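Local coordinates for protein porin B (Pseudomonas putida, PDB 4GEY) that probably forms a carbohydrate-selective beta-barrel channel in the outer membrane, through which sugars such as glucose are taken up, at residues Y257-V266 / T317-V325. The protein carries 2 engineered substitutions. Sequence-based numbering, arbitrary orientation.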
loop_
_atom_site.group_PDB
_atom_site.type_symbol
_atom_site.label_atom_id
_atom_site.label_comp_id
_atom_site.label_asym_id
_atom_site.label_seq_id
_atom_site.Cartn_x
_atom_site.Cartn_y
_atom_site.Cartn_z
ATOM N N TYR A 257 2.905 0.802 -15.770
ATOM C CA TYR A 257 4.190 1.338 -15.307
ATOM C C TYR A 257 5.337 0.758 -16.125
ATOM O O TYR A 257 5.254 -0.367 -16.633
ATOM C CB TYR A 257 4.436 1.067 -13.811
ATOM C CG TYR A 257 4.499 -0.400 -13.467
ATOM C CD1 TYR A 257 5.692 -1.096 -13.527
ATOM C CD2 TYR A 257 3.362 -1.092 -13.100
ATOM C CE1 TYR A 257 5.751 -2.437 -13.237
ATOM C CE2 TYR A 257 3.413 -2.441 -12.798
ATOM C CZ TYR A 257 4.611 -3.105 -12.874
ATOM O OH TYR A 257 4.666 -4.444 -12.586
ATOM N N TYR A 258 6.411 1.532 -16.230
ATOM C CA TYR A 258 7.615 1.084 -16.906
ATOM C C TYR A 258 8.812 1.520 -16.078
ATOM O O TYR A 258 8.885 2.664 -15.622
ATOM C CB TYR A 258 7.697 1.648 -18.328
ATOM C CG TYR A 258 8.887 1.137 -19.110
ATOM C CD1 TYR A 258 8.847 -0.098 -19.765
ATOM C CD2 TYR A 258 10.056 1.887 -19.206
ATOM C CE1 TYR A 258 9.941 -0.560 -20.484
ATOM C CE2 TYR A 258 11.153 1.419 -19.915
ATOM C CZ TYR A 258 11.086 0.202 -20.550
ATOM O OH TYR A 258 12.181 -0.244 -21.255
ATOM N N SER A 259 9.742 0.598 -15.872
ATOM C CA SER A 259 10.867 0.858 -15.002
ATOM C C SER A 259 12.162 0.673 -15.750
ATOM O O SER A 259 12.412 -0.392 -16.289
ATOM C CB SER A 259 10.834 -0.088 -13.809
ATOM O OG SER A 259 11.976 0.102 -12.987
ATOM N N THR A 260 13.001 1.701 -15.750
ATOM C CA THR A 260 14.192 1.701 -16.583
ATOM C C THR A 260 15.412 1.064 -15.932
ATOM O O THR A 260 16.493 1.073 -16.502
ATOM C CB THR A 260 14.534 3.124 -17.053
ATOM O OG1 THR A 260 14.958 3.919 -15.934
ATOM C CG2 THR A 260 13.313 3.766 -17.699
ATOM N N ALA A 261 15.242 0.505 -14.744
ATOM C CA ALA A 261 16.359 -0.147 -14.056
ATOM C C ALA A 261 16.517 -1.624 -14.459
ATOM O O ALA A 261 15.554 -2.268 -14.874
ATOM C CB ALA A 261 16.204 -0.007 -12.553
ATOM N N LYS A 262 17.737 -2.149 -14.347
ATOM C CA LYS A 262 17.993 -3.560 -14.630
ATOM C C LYS A 262 17.269 -4.458 -13.628
ATOM O O LYS A 262 17.313 -4.215 -12.429
ATOM C CB LYS A 262 19.498 -3.869 -14.560
ATOM C CG LYS A 262 20.364 -3.176 -15.587
ATOM C CD LYS A 262 21.828 -3.597 -15.473
ATOM N N ALA A 263 16.610 -5.497 -14.126
ATOM C CA ALA A 263 16.062 -6.545 -13.269
ATOM C C ALA A 263 16.531 -7.950 -13.699
ATOM O O ALA A 263 16.785 -8.205 -14.891
ATOM C CB ALA A 263 14.558 -6.476 -13.261
ATOM N N ASP A 264 16.648 -8.858 -12.731
ATOM C CA ASP A 264 17.064 -10.227 -13.036
ATOM C C ASP A 264 15.894 -11.098 -13.476
ATOM O O ASP A 264 14.784 -10.973 -12.955
ATOM C CB ASP A 264 17.744 -10.886 -11.837
ATOM C CG ASP A 264 19.167 -10.409 -11.633
ATOM O OD1 ASP A 264 19.696 -9.718 -12.542
ATOM O OD2 ASP A 264 19.754 -10.737 -10.568
ATOM N N ASP A 265 16.157 -11.979 -14.437
ATOM C CA ASP A 265 15.216 -13.023 -14.817
ATOM C C ASP A 265 14.940 -13.885 -13.596
ATOM O O ASP A 265 15.739 -13.939 -12.661
ATOM C CB ASP A 265 15.812 -13.896 -15.930
ATOM C CG ASP A 265 14.745 -14.584 -16.779
ATOM O OD1 ASP A 265 14.298 -15.704 -16.415
ATOM O OD2 ASP A 265 14.363 -14.000 -17.823
ATOM N N VAL A 266 13.809 -14.569 -13.597
ATOM C CA VAL A 266 13.473 -15.404 -12.462
ATOM C C VAL A 266 13.972 -16.833 -12.670
ATOM O O VAL A 266 13.907 -17.645 -11.754
ATOM C CB VAL A 266 11.950 -15.417 -12.209
ATOM C CG1 VAL A 266 11.440 -14.013 -11.926
ATOM C CG2 VAL A 266 11.218 -16.032 -13.398
ATOM N N THR A 317 -4.018 -6.739 -10.911
ATOM C CA THR A 317 -2.659 -6.318 -11.092
ATOM C C THR A 317 -2.004 -7.386 -11.956
ATOM O O THR A 317 -2.371 -8.565 -11.889
ATOM C CB THR A 317 -2.021 -6.149 -9.703
ATOM O OG1 THR A 317 -1.464 -4.838 -9.552
ATOM C CG2 THR A 317 -1.004 -7.185 -9.455
ATOM N N VAL A 318 -1.088 -6.963 -12.814
ATOM C CA VAL A 318 -0.447 -7.860 -13.781
ATOM C C VAL A 318 0.993 -7.402 -14.014
ATOM O O VAL A 318 1.240 -6.207 -14.239
ATOM C CB VAL A 318 -1.236 -7.915 -15.122
ATOM C CG1 VAL A 318 -0.312 -8.167 -16.293
ATOM C CG2 VAL A 318 -2.313 -8.990 -15.075
ATOM N N HIS A 319 1.934 -8.347 -13.957
ATOM C CA HIS A 319 3.368 -8.024 -13.992
ATOM C C HIS A 319 4.168 -8.880 -14.951
ATOM O O HIS A 319 3.770 -10.002 -15.266
ATOM C CB HIS A 319 3.958 -8.152 -12.596
ATOM C CG HIS A 319 3.146 -7.458 -11.562
ATOM N ND1 HIS A 319 3.219 -6.098 -11.358
ATOM C CD2 HIS A 319 2.197 -7.915 -10.715
ATOM C CE1 HIS A 319 2.373 -5.751 -10.408
ATOM N NE2 HIS A 319 1.752 -6.838 -9.992
ATOM N N ASP A 320 5.303 -8.354 -15.404
ATOM C CA ASP A 320 6.083 -9.048 -16.412
ATOM C C ASP A 320 6.574 -10.407 -15.909
ATOM O O ASP A 320 7.205 -10.496 -14.851
ATOM C CB ASP A 320 7.216 -8.165 -16.977
ATOM C CG ASP A 320 8.342 -7.909 -15.979
ATOM O OD1 ASP A 320 9.299 -8.724 -15.947
ATOM O OD2 ASP A 320 8.291 -6.876 -15.262
ATOM N N LYS A 321 6.249 -11.461 -16.670
ATOM C CA LYS A 321 6.654 -12.832 -16.354
ATOM C C LYS A 321 8.169 -12.996 -16.290
ATOM O O LYS A 321 8.667 -13.897 -15.629
ATOM C CB LYS A 321 6.102 -13.825 -17.381
ATOM C CG LYS A 321 4.576 -13.988 -17.414
ATOM C CD LYS A 321 4.023 -14.812 -16.235
ATOM C CE LYS A 321 3.022 -15.902 -16.679
ATOM N NZ LYS A 321 1.802 -15.422 -17.395
ATOM N N ALA A 322 8.904 -12.136 -16.980
ATOM C CA ALA A 322 10.356 -12.264 -17.013
ATOM C C ALA A 322 10.996 -12.120 -15.632
ATOM O O ALA A 322 11.808 -12.967 -15.237
ATOM C CB ALA A 322 10.980 -11.284 -18.010
ATOM N N THR A 323 10.616 -11.073 -14.902
ATOM C CA THR A 323 11.372 -10.649 -13.720
ATOM C C THR A 323 10.616 -10.590 -12.382
ATOM O O THR A 323 11.232 -10.581 -11.326
ATOM C CB THR A 323 12.011 -9.269 -13.960
ATOM O OG1 THR A 323 10.985 -8.268 -14.039
ATOM C CG2 THR A 323 12.826 -9.270 -15.240
ATOM N N ASN A 324 9.292 -10.548 -12.436
ATOM C CA ASN A 324 8.477 -10.315 -11.255
ATOM C C ASN A 324 8.021 -11.600 -10.558
ATOM O O ASN A 324 7.482 -12.497 -11.204
ATOM C CB ASN A 324 7.258 -9.499 -11.659
ATOM C CG ASN A 324 6.870 -8.487 -10.609
ATOM O OD1 ASN A 324 7.561 -7.482 -10.424
ATOM N ND2 ASN A 324 5.762 -8.744 -9.912
ATOM N N VAL A 325 8.226 -11.684 -9.243
ATOM C CA VAL A 325 7.882 -12.893 -8.486
ATOM C C VAL A 325 6.375 -13.120 -8.463
ATOM O O VAL A 325 5.896 -14.218 -8.783
ATOM C CB VAL A 325 8.387 -12.843 -7.028
ATOM C CG1 VAL A 325 7.925 -14.067 -6.283
ATOM C CG2 VAL A 325 9.898 -12.739 -6.972
HETATM O O HOH W 1 6.979 -5.862 -12.814
HETATM O O HOH W 2 13.550 -11.321 -10.187
#
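The phenol oxygen of Y257 is held by H319 and by a water, both lying at the edge of the tyrosine ring near its plane. Y257 OH and H319 ND1 are 2.5 Å apart, and either may donate; the rings meet edge against edge, their planes 41° apart. Tyrosine suits this place because its long ring carries a hydroxyl across to the histidine. The same water, whose bond to the phenol could run either way, donates to D320 OD2, 3.0 Å away, and weakly to N324, whose ND2 is held by V326 O. In this outer-membrane barrel, strands 248-259 and 309-319 flank strand 282-298, so the contact spans an intervening strand, with helix 175-178 packed against Y257 and H319. Beyond strand 309-319, D320 shapes the turn as an Asx motif: one carboxylate oxygen, OD1, accepts both T323 N at 2.9 Å and, on its syn lone pair, T323 OG1. Threonine pairs that hydroxyl with a methyl: chi1 of 68° sends OG1 to D320 and CG2 against A263 CB, 3.8 Å away. With an alanine here, the turn would probably be held less firmly and a gap open beside A263. Further along, V266 N donates to A322 O at 3.0 Å, while its branched methyls rest beside the A322 and T323 carbonyls.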